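Local coordinates for protein sulfur oxygenase/reductase (Halothiobacillus neapolitanus, PDB 6QPA) that probably oxidises and disproportionates elemental sulfur with molecular oxygen, as an iron-dependent sulfur oxygenase/reductase assembled from 24 subunits, at residues H86-M91 with P114-F119; G140-F143 with R148-K151; E172-Q177 with L287-K292. All coordinates share one frame; numbering follows the deposited sequence.

Interaction 1 (H86-M91 with P114-F119); sequences HSHEEM and PWEPYF
His-88 on helix 85-94 faces Tyr-118 on the broken strand 110-125, and at this point of closest backbone approach their CA atoms are still 9.8 Å apart. The gap is therefore bridged wholly by side chains, four of them, all buried.

With CG anti to the backbone N (chi1 179°), His-88 carries its ring across, and rotation about CB-CG (chi2 -114°) points ND1 to the tyrosine and NE2 to the iron. The ND1 donor meets Tyr-118 OH at 2.6 Å, in the imidazole plane and almost straight (174° at the hydrogen). Tyr-118 OH in turn donates to Glu-89 OE2 over a very short 2.5 Å. One phenol oxygen thus accepts from the iron-bound histidine and donates to a carboxylate, a relay that restrains rotation of the His-88 ring. Glu-89 OE2 lies at the edge of the phenol ring and has a second partner in Ser-205 OG, so the carboxylate behind the tyrosine is itself positioned.

Glu-116 arrives from the opposite direction on an extended chain. Its OE2 ligates the iron beside His-88 NE2, the two atoms being 3.2 Å apart because they share the metal rather than a hydrogen. OE1 lies in the plane of the imidazole at its edge, 3.0 Å from CE1 of His-88, while the carboxylate and ring planes stand 73° apart.

His-92, one helical turn beyond His-88, completes the protein ligands. Tyr-118 is second shell, and Glu-89, behind it, lies one step further out. Two histidines from the helix and an acid from strand 110-125, broken near Glu-116, form the two-histidine, one-carboxylate facial triad of a mononuclear non-haem iron site.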
loop_
_atom_site.group_PDB
_atom_site.type_symbol
_atom_site.label_atom_id
_atom_site.label_comp_id
_atom_site.label_asym_id
_atom_site.label_seq_id
_atom_site.Cartn_x
_atom_site.Cartn_y
_atom_site.Cartn_z
ATOM N N HIS A 86 -9.895 -66.204 22.970
ATOM C CA HIS A 86 -11.342 -66.384 22.907
ATOM C C HIS A 86 -12.074 -65.152 23.409
ATOM O O HIS A 86 -13.125 -64.788 22.875
ATOM C CB HIS A 86 -11.787 -67.598 23.731
ATOM C CG HIS A 86 -13.273 -67.822 23.692
ATOM N ND1 HIS A 86 -14.135 -67.299 24.635
ATOM C CD2 HIS A 86 -14.054 -68.469 22.793
ATOM C CE1 HIS A 86 -15.376 -67.637 24.336
ATOM N NE2 HIS A 86 -15.354 -68.353 23.226
ATOM N N SER A 87 -11.546 -64.515 24.454
ATOM C CA SER A 87 -12.199 -63.328 24.987
ATOM C C SER A 87 -12.268 -62.227 23.941
ATOM O O SER A 87 -13.306 -61.574 23.783
ATOM C CB SER A 87 -11.485 -62.858 26.247
ATOM O OG SER A 87 -11.612 -63.856 27.251
ATOM N N HIS A 88 -11.181 -62.014 23.207
ATOM C CA HIS A 88 -11.198 -60.984 22.178
ATOM C C HIS A 88 -12.172 -61.339 21.060
ATOM O O HIS A 88 -12.968 -60.498 20.624
ATOM C CB HIS A 88 -9.784 -60.773 21.638
ATOM C CG HIS A 88 -9.686 -59.741 20.553
ATOM N ND1 HIS A 88 -9.332 -60.057 19.257
ATOM C CD2 HIS A 88 -9.896 -58.405 20.567
ATOM C CE1 HIS A 88 -9.317 -58.958 18.524
ATOM N NE2 HIS A 88 -9.649 -57.939 19.297
ATOM N N GLU A 89 -12.129 -62.587 20.588
ATOM C CA GLU A 89 -13.025 -63.006 19.514
ATOM C C GLU A 89 -14.480 -62.929 19.945
ATOM O O GLU A 89 -15.358 -62.587 19.147
ATOM C CB GLU A 89 -12.677 -64.428 19.067
ATOM C CG GLU A 89 -11.312 -64.557 18.385
ATOM C CD GLU A 89 -11.257 -63.850 17.041
ATOM O OE1 GLU A 89 -12.282 -63.847 16.313
ATOM O OE2 GLU A 89 -10.200 -63.276 16.707
ATOM N N GLU A 90 -14.755 -63.262 21.203
ATOM C CA GLU A 90 -16.125 -63.215 21.680
ATOM C C GLU A 90 -16.625 -61.780 21.780
ATOM O O GLU A 90 -17.759 -61.479 21.385
ATOM C CB GLU A 90 -16.214 -63.916 23.028
ATOM C CG GLU A 90 -17.606 -64.014 23.546
ATOM C CD GLU A 90 -17.678 -64.875 24.783
ATOM O OE1 GLU A 90 -17.050 -64.500 25.800
ATOM O OE2 GLU A 90 -18.329 -65.946 24.722
ATOM N N MET A 91 -15.789 -60.879 22.294
ATOM C CA MET A 91 -16.169 -59.474 22.341
ATOM C C MET A 91 -16.508 -58.961 20.945
ATOM O O MET A 91 -17.550 -58.327 20.747
ATOM C CB MET A 91 -15.050 -58.653 22.984
ATOM C CG MET A 91 -15.383 -57.166 23.201
ATOM S SD MET A 91 -15.252 -56.154 21.691
ATOM C CE MET A 91 -13.564 -56.524 21.148
ATOM N N PRO A 114 -7.446 -52.230 8.488
ATOM C CA PRO A 114 -6.720 -52.709 9.671
ATOM C C PRO A 114 -6.208 -54.132 9.473
ATOM O O PRO A 114 -6.758 -54.875 8.664
ATOM C CB PRO A 114 -7.778 -52.667 10.774
ATOM C CG PRO A 114 -9.018 -53.044 10.056
ATOM C CD PRO A 114 -8.901 -52.376 8.671
ATOM N N TRP A 115 -5.121 -54.464 10.159
ATOM C CA TRP A 115 -4.614 -55.825 10.250
ATOM C C TRP A 115 -4.352 -56.056 11.725
ATOM O O TRP A 115 -3.648 -55.265 12.353
ATOM C CB TRP A 115 -3.351 -55.998 9.404
ATOM C CG TRP A 115 -2.816 -57.389 9.304
ATOM C CD1 TRP A 115 -1.612 -57.839 9.775
ATOM C CD2 TRP A 115 -3.445 -58.520 8.659
ATOM N NE1 TRP A 115 -1.453 -59.176 9.462
ATOM C CE2 TRP A 115 -2.568 -59.617 8.790
ATOM C CE3 TRP A 115 -4.674 -58.706 7.993
ATOM C CZ2 TRP A 115 -2.866 -60.880 8.265
ATOM C CZ3 TRP A 115 -4.984 -59.967 7.494
ATOM C CH2 TRP A 115 -4.076 -61.039 7.626
ATOM N N GLU A 116 -4.963 -57.088 12.306
ATOM C CA GLU A 116 -4.946 -57.247 13.759
ATOM C C GLU A 116 -4.361 -58.601 14.147
ATOM O O GLU A 116 -5.110 -59.561 14.397
ATOM C CB GLU A 116 -6.340 -57.083 14.357
ATOM C CG GLU A 116 -6.283 -56.907 15.871
ATOM C CD GLU A 116 -7.644 -56.798 16.502
ATOM O OE1 GLU A 116 -8.552 -57.518 16.057
ATOM O OE2 GLU A 116 -7.802 -56.011 17.450
ATOM N N PRO A 117 -3.039 -58.709 14.232
ATOM C CA PRO A 117 -2.422 -59.961 14.684
ATOM C C PRO A 117 -2.473 -60.089 16.199
ATOM O O PRO A 117 -2.574 -59.106 16.940
ATOM C CB PRO A 117 -0.964 -59.844 14.204
ATOM C CG PRO A 117 -0.907 -58.584 13.347
ATOM C CD PRO A 117 -2.023 -57.718 13.834
ATOM N N TYR A 118 -2.381 -61.332 16.646
ATOM C CA TYR A 118 -2.291 -61.692 18.055
ATOM C C TYR A 118 -0.832 -61.911 18.456
ATOM O O TYR A 118 -0.053 -62.512 17.701
ATOM C CB TYR A 118 -3.080 -62.970 18.333
ATOM C CG TYR A 118 -4.588 -62.828 18.355
ATOM C CD1 TYR A 118 -5.230 -62.244 19.441
ATOM C CD2 TYR A 118 -5.382 -63.339 17.316
ATOM C CE1 TYR A 118 -6.619 -62.137 19.498
ATOM C CE2 TYR A 118 -6.782 -63.235 17.366
ATOM C CZ TYR A 118 -7.384 -62.631 18.464
ATOM O OH TYR A 118 -8.741 -62.517 18.553
ATOM N N PHE A 119 -0.466 -61.423 19.650
ATOM C CA PHE A 119 0.907 -61.491 20.123
ATOM C C PHE A 119 0.984 -62.122 21.500
ATOM O O PHE A 119 0.185 -61.828 22.394
ATOM C CB PHE A 119 1.572 -60.104 20.163
ATOM C CG PHE A 119 1.796 -59.536 18.811
ATOM C CD1 PHE A 119 0.776 -58.875 18.163
ATOM C CD2 PHE A 119 3.003 -59.719 18.159
ATOM C CE1 PHE A 119 0.962 -58.377 16.892
ATOM C CE2 PHE A 119 3.198 -59.235 16.888
ATOM C CZ PHE A 119 2.167 -58.547 16.252
#

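Interaction 2 (G140-F143 with R148-K151); sequences GDSF and RVPK
Val-149 CG2 is the hub of this contact, 3.7 Å from Ser-142 CB and 4.0 Å from Phe-143 CE1. With CG2 anti to its own carbonyl carbon, the methyl reaches the last turn of helix 135-144, while the CA atoms of Ser-142 and Val-149 lie only 5.6 Å apart. Pro-150 extends the contact, its CD 4.1 Å from Ser-142 OG.

The serine hydroxyl comes no nearer than 3.8 Å to the carbonyl O of Arg-148 and bonds instead to Val-138 O, one turn back in its own helix. Ser-142 thus offers the loop its CB and the flank of an oxygen already engaged. Further out, Leu-139 packs on Val-149 and Val-138 on Pro-150, so these residues, within two turns of the helix, back the returning chain.

Beyond this chain, Val-149 O accepts from Gln-137 of a neighbouring subunit, and Arg-148 forms a salt bridge with Asp-141 of that subunit. Asp-141 here meets Arg-148 of a further subunit, and Phe-143 touches Phe-143 of both, consistent with a cyclic arrangement about a symmetry axis of the 24-mer. Within the chain the contact is purely van der Waals; between subunits, salt bridges and a side-chain amide bond add to aromatic packing.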
loop_
_atom_site.group_PDB
_atom_site.type_symbol
_atom_site.label_atom_id
_atom_site.label_comp_id
_atom_site.label_asym_id
_atom_site.label_seq_id
_atom_site.Cartn_x
_atom_site.Cartn_y
_atom_site.Cartn_z
ATOM N N GLY A 140 7.671 -43.811 48.315
ATOM C CA GLY A 140 7.439 -44.198 49.698
ATOM C C GLY A 140 6.916 -45.616 49.829
ATOM O O GLY A 140 7.342 -46.367 50.714
ATOM N N ASP A 141 5.986 -46.008 48.952
ATOM C CA ASP A 141 5.448 -47.362 49.022
ATOM C C ASP A 141 6.524 -48.389 48.703
ATOM O O ASP A 141 6.587 -49.450 49.335
ATOM C CB ASP A 141 4.279 -47.512 48.052
ATOM C CG ASP A 141 3.066 -46.690 48.459
ATOM O OD1 ASP A 141 3.070 -46.083 49.558
ATOM O OD2 ASP A 141 2.123 -46.616 47.641
ATOM N N SER A 142 7.394 -48.073 47.743
ATOM C CA SER A 142 8.476 -48.986 47.392
ATOM C C SER A 142 9.412 -49.197 48.571
ATOM O O SER A 142 9.805 -50.333 48.858
ATOM C CB SER A 142 9.239 -48.456 46.178
ATOM O OG SER A 142 8.434 -48.522 45.012
ATOM N N PHE A 143 9.768 -48.126 49.283
ATOM C CA PHE A 143 10.629 -48.305 50.448
ATOM C C PHE A 143 9.941 -49.140 51.517
ATOM O O PHE A 143 10.532 -50.082 52.056
ATOM C CB PHE A 143 11.051 -46.954 51.020
ATOM C CG PHE A 143 12.030 -46.229 50.161
ATOM C CD1 PHE A 143 12.679 -46.888 49.131
ATOM C CD2 PHE A 143 12.324 -44.902 50.386
ATOM C CE1 PHE A 143 13.588 -46.230 48.328
ATOM C CE2 PHE A 143 13.234 -44.238 49.587
ATOM C CZ PHE A 143 13.864 -44.903 48.555
ATOM N N ARG A 148 11.973 -52.581 44.794
ATOM C CA ARG A 148 12.726 -51.639 43.979
ATOM C C ARG A 148 11.814 -50.561 43.396
ATOM O O ARG A 148 10.670 -50.821 43.015
ATOM C CB ARG A 148 13.460 -52.371 42.859
ATOM C CG ARG A 148 14.527 -51.519 42.226
ATOM C CD ARG A 148 15.310 -52.276 41.195
ATOM N NE ARG A 148 16.409 -51.472 40.677
ATOM C CZ ARG A 148 17.045 -51.740 39.543
ATOM N NH1 ARG A 148 16.688 -52.786 38.808
ATOM N NH2 ARG A 148 18.023 -50.954 39.134
ATOM N N VAL A 149 12.311 -49.336 43.382
ATOM C CA VAL A 149 11.572 -48.257 42.723
ATOM C C VAL A 149 11.645 -48.458 41.215
ATOM O O VAL A 149 12.737 -48.714 40.683
ATOM C CB VAL A 149 12.137 -46.896 43.116
ATOM C CG1 VAL A 149 11.306 -45.788 42.445
ATOM C CG2 VAL A 149 12.147 -46.751 44.631
ATOM N N PRO A 150 10.534 -48.375 40.495
ATOM C CA PRO A 150 10.573 -48.568 39.046
ATOM C C PRO A 150 11.075 -47.324 38.319
ATOM O O PRO A 150 11.177 -46.223 38.877
ATOM C CB PRO A 150 9.110 -48.850 38.701
ATOM C CG PRO A 150 8.353 -48.063 39.733
ATOM C CD PRO A 150 9.157 -48.198 40.993
ATOM N N LYS A 151 11.405 -47.529 37.044
ATOM C CA LYS A 151 11.489 -46.412 36.111
ATOM C C LYS A 151 10.132 -45.710 36.018
ATOM O O LYS A 151 9.069 -46.339 36.121
ATOM C CB LYS A 151 11.923 -46.920 34.731
ATOM C CG LYS A 151 13.310 -47.615 34.690
ATOM C CD LYS A 151 14.408 -46.674 35.274
ATOM C CE LYS A 151 15.836 -47.111 34.899
ATOM N NZ LYS A 151 16.101 -46.724 33.473
#

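Interaction 3 (E172-Q177 with L287-K292); sequences EKAFEQ and LAHLDK
His-289 meets Ala-174 and Phe-175 where helix 172-189 packs beside the start of strand 290-305, part of the alpha-beta fold of the dimeric alpha/beta-barrel clan. It is the third residue of a type I beta turn from Leu-287 to Leu-290 that leads from helix 276-287 into the strand.

Its CB lies 4.3 Å from the CB of Phe-175. From there chi1 of -55° places CG beside the backbone N and directs the imidazole over the helix. CD2 approaches the backbone N of Phe-175 at 3.9 Å, without a hydrogen bond. ND1 is paired with His-171 ND1, just before the helix. At the tip NE2 comes to 3.6 Å from Ala-174 CB, a methyl that sits over the ring in a CH-pi contact, 3.8 Å from its centroid and 22° off the normal. Ala-288 CB covers the opposite face, so the imidazole is held between two methyls. With an alanine here, the Ala-174 methyl would probably lose its aromatic platform and His-171 its partner at ND1.

The next residue, Leu-290, opens the strand and points roughly at right angles to His-289; its buried CD2 methyl rests 3.9 Å from CE1 of Phe-175.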
loop_
_atom_site.group_PDB
_atom_site.type_symbol
_atom_site.label_atom_id
_atom_site.label_comp_id
_atom_site.label_asym_id
_atom_site.label_seq_id
_atom_site.Cartn_x
_atom_site.Cartn_y
_atom_site.Cartn_z
ATOM N N GLU A 172 14.096 -68.885 16.494
ATOM C CA GLU A 172 13.199 -68.134 17.369
ATOM C C GLU A 172 13.734 -68.086 18.796
ATOM O O GLU A 172 13.823 -67.016 19.412
ATOM C CB GLU A 172 11.795 -68.740 17.330
ATOM C CG GLU A 172 10.961 -68.356 16.098
ATOM C CD GLU A 172 11.196 -69.304 14.909
ATOM O OE1 GLU A 172 12.102 -70.160 15.005
ATOM O OE2 GLU A 172 10.466 -69.200 13.891
ATOM N N LYS A 173 14.130 -69.236 19.326
ATOM C CA LYS A 173 14.559 -69.289 20.716
ATOM C C LYS A 173 15.835 -68.491 20.931
ATOM O O LYS A 173 15.974 -67.800 21.947
ATOM C CB LYS A 173 14.765 -70.749 21.141
ATOM C CG LYS A 173 15.219 -70.904 22.582
ATOM C CD LYS A 173 15.506 -72.357 22.954
ATOM C CE LYS A 173 15.948 -72.453 24.411
ATOM N NZ LYS A 173 16.228 -73.847 24.845
ATOM N N ALA A 174 16.790 -68.608 20.006
ATOM C CA ALA A 174 18.024 -67.831 20.097
ATOM C C ALA A 174 17.740 -66.335 20.024
ATOM O O ALA A 174 18.356 -65.545 20.750
ATOM C CB ALA A 174 19.013 -68.262 19.005
ATOM N N PHE A 175 16.827 -65.924 19.138
ATOM C CA PHE A 175 16.443 -64.516 19.067
ATOM C C PHE A 175 15.866 -64.046 20.394
ATOM O O PHE A 175 16.217 -62.967 20.894
ATOM C CB PHE A 175 15.418 -64.281 17.950
ATOM C CG PHE A 175 14.778 -62.923 18.003
ATOM C CD1 PHE A 175 15.374 -61.831 17.372
ATOM C CD2 PHE A 175 13.615 -62.714 18.737
ATOM C CE1 PHE A 175 14.803 -60.553 17.449
ATOM C CE2 PHE A 175 13.038 -61.446 18.825
ATOM C CZ PHE A 175 13.618 -60.366 18.181
ATOM N N GLU A 176 14.955 -64.837 20.967
ATOM C CA GLU A 176 14.324 -64.440 22.220
ATOM C C GLU A 176 15.365 -64.232 23.309
ATOM O O GLU A 176 15.332 -63.225 24.029
ATOM C CB GLU A 176 13.294 -65.496 22.635
ATOM C CG GLU A 176 12.096 -65.527 21.701
ATOM C CD GLU A 176 11.081 -66.627 22.010
ATOM O OE1 GLU A 176 11.236 -67.305 23.048
ATOM O OE2 GLU A 176 10.109 -66.786 21.230
ATOM N N GLN A 177 16.338 -65.150 23.399
ATOM C CA GLN A 177 17.395 -65.017 24.394
ATOM C C GLN A 177 18.286 -63.814 24.100
ATOM O O GLN A 177 18.668 -63.085 25.019
ATOM C CB GLN A 177 18.229 -66.304 24.451
ATOM C CG GLN A 177 17.452 -67.479 24.998
ATOM C CD GLN A 177 18.220 -68.797 24.891
ATOM O OE1 GLN A 177 18.709 -69.166 23.819
ATOM N NE2 GLN A 177 18.327 -69.506 26.006
ATOM N N LEU A 287 20.825 -59.620 15.561
ATOM C CA LEU A 287 21.001 -59.408 14.125
ATOM C C LEU A 287 21.310 -60.701 13.377
ATOM O O LEU A 287 20.921 -60.848 12.211
ATOM C CB LEU A 287 22.099 -58.372 13.864
ATOM C CG LEU A 287 21.829 -56.915 14.309
ATOM C CD1 LEU A 287 22.923 -55.971 13.839
ATOM C CD2 LEU A 287 20.486 -56.428 13.818
ATOM N N ALA A 288 22.034 -61.626 14.013
ATOM C CA ALA A 288 22.423 -62.882 13.392
ATOM C C ALA A 288 21.244 -63.797 13.095
ATOM O O ALA A 288 21.419 -64.765 12.354
ATOM C CB ALA A 288 23.423 -63.628 14.290
ATOM N N HIS A 289 20.054 -63.524 13.636
ATOM C CA HIS A 289 18.942 -64.454 13.507
ATOM C C HIS A 289 17.799 -63.919 12.666
ATOM O O HIS A 289 16.723 -64.526 12.643
ATOM C CB HIS A 289 18.448 -64.838 14.896
ATOM C CG HIS A 289 19.536 -65.380 15.765
ATOM N ND1 HIS A 289 20.290 -66.478 15.402
ATOM C CD2 HIS A 289 19.995 -64.992 16.977
ATOM C CE1 HIS A 289 21.171 -66.737 16.350
ATOM N NE2 HIS A 289 21.018 -65.846 17.314
ATOM N N LEU A 290 18.007 -62.812 11.966
ATOM C CA LEU A 290 16.935 -62.094 11.302
ATOM C C LEU A 290 16.916 -62.359 9.807
ATOM O O LEU A 290 17.960 -62.367 9.149
ATOM C CB LEU A 290 17.073 -60.592 11.528
ATOM C CG LEU A 290 17.048 -60.123 12.972
ATOM C CD1 LEU A 290 17.109 -58.577 12.978
ATOM C CD2 LEU A 290 15.791 -60.637 13.667
ATOM N N ASP A 291 15.711 -62.563 9.280
ATOM C CA ASP A 291 15.477 -62.409 7.849
ATOM C C ASP A 291 15.216 -60.962 7.470
ATOM O O ASP A 291 15.527 -60.548 6.349
ATOM C CB ASP A 291 14.286 -63.250 7.416
ATOM C CG ASP A 291 14.665 -64.679 7.146
ATOM O OD1 ASP A 291 15.798 -64.899 6.688
ATOM O OD2 ASP A 291 13.844 -65.579 7.402
ATOM N N LYS A 292 14.611 -60.198 8.362
ATOM C CA LYS A 292 14.223 -58.837 8.035
ATOM C C LYS A 292 14.340 -57.959 9.270
ATOM O O LYS A 292 13.985 -58.379 10.374
ATOM C CB LYS A 292 12.785 -58.802 7.493
ATOM C CG LYS A 292 12.336 -57.425 6.981
ATOM C CD LYS A 292 10.951 -57.504 6.321
ATOM C CE LYS A 292 10.607 -56.186 5.623
ATOM N NZ LYS A 292 9.341 -56.326 4.888
#

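Only interaction 1 holds the iron; interactions 2 and 3 lie away from it, their centres 34 Å and 26 Å from its centre. Interactions 1 and 3 nevertheless reach the same antiparallel sheet through strands 110-125 and 290-305, with nearest atoms about 10 Å apart. They are also joined between chains: Lys-292 of one subunit makes a cation-pi contact with Trp-115 of the next, immediately before the iron ligand Glu-116 in sequence. Interaction 2 projects from the body on helix 135-144, its nearest atoms about 22 Å from interaction 1 and about 17 Å from interaction 3, and touches other subunits there. All three follow in series along the chain.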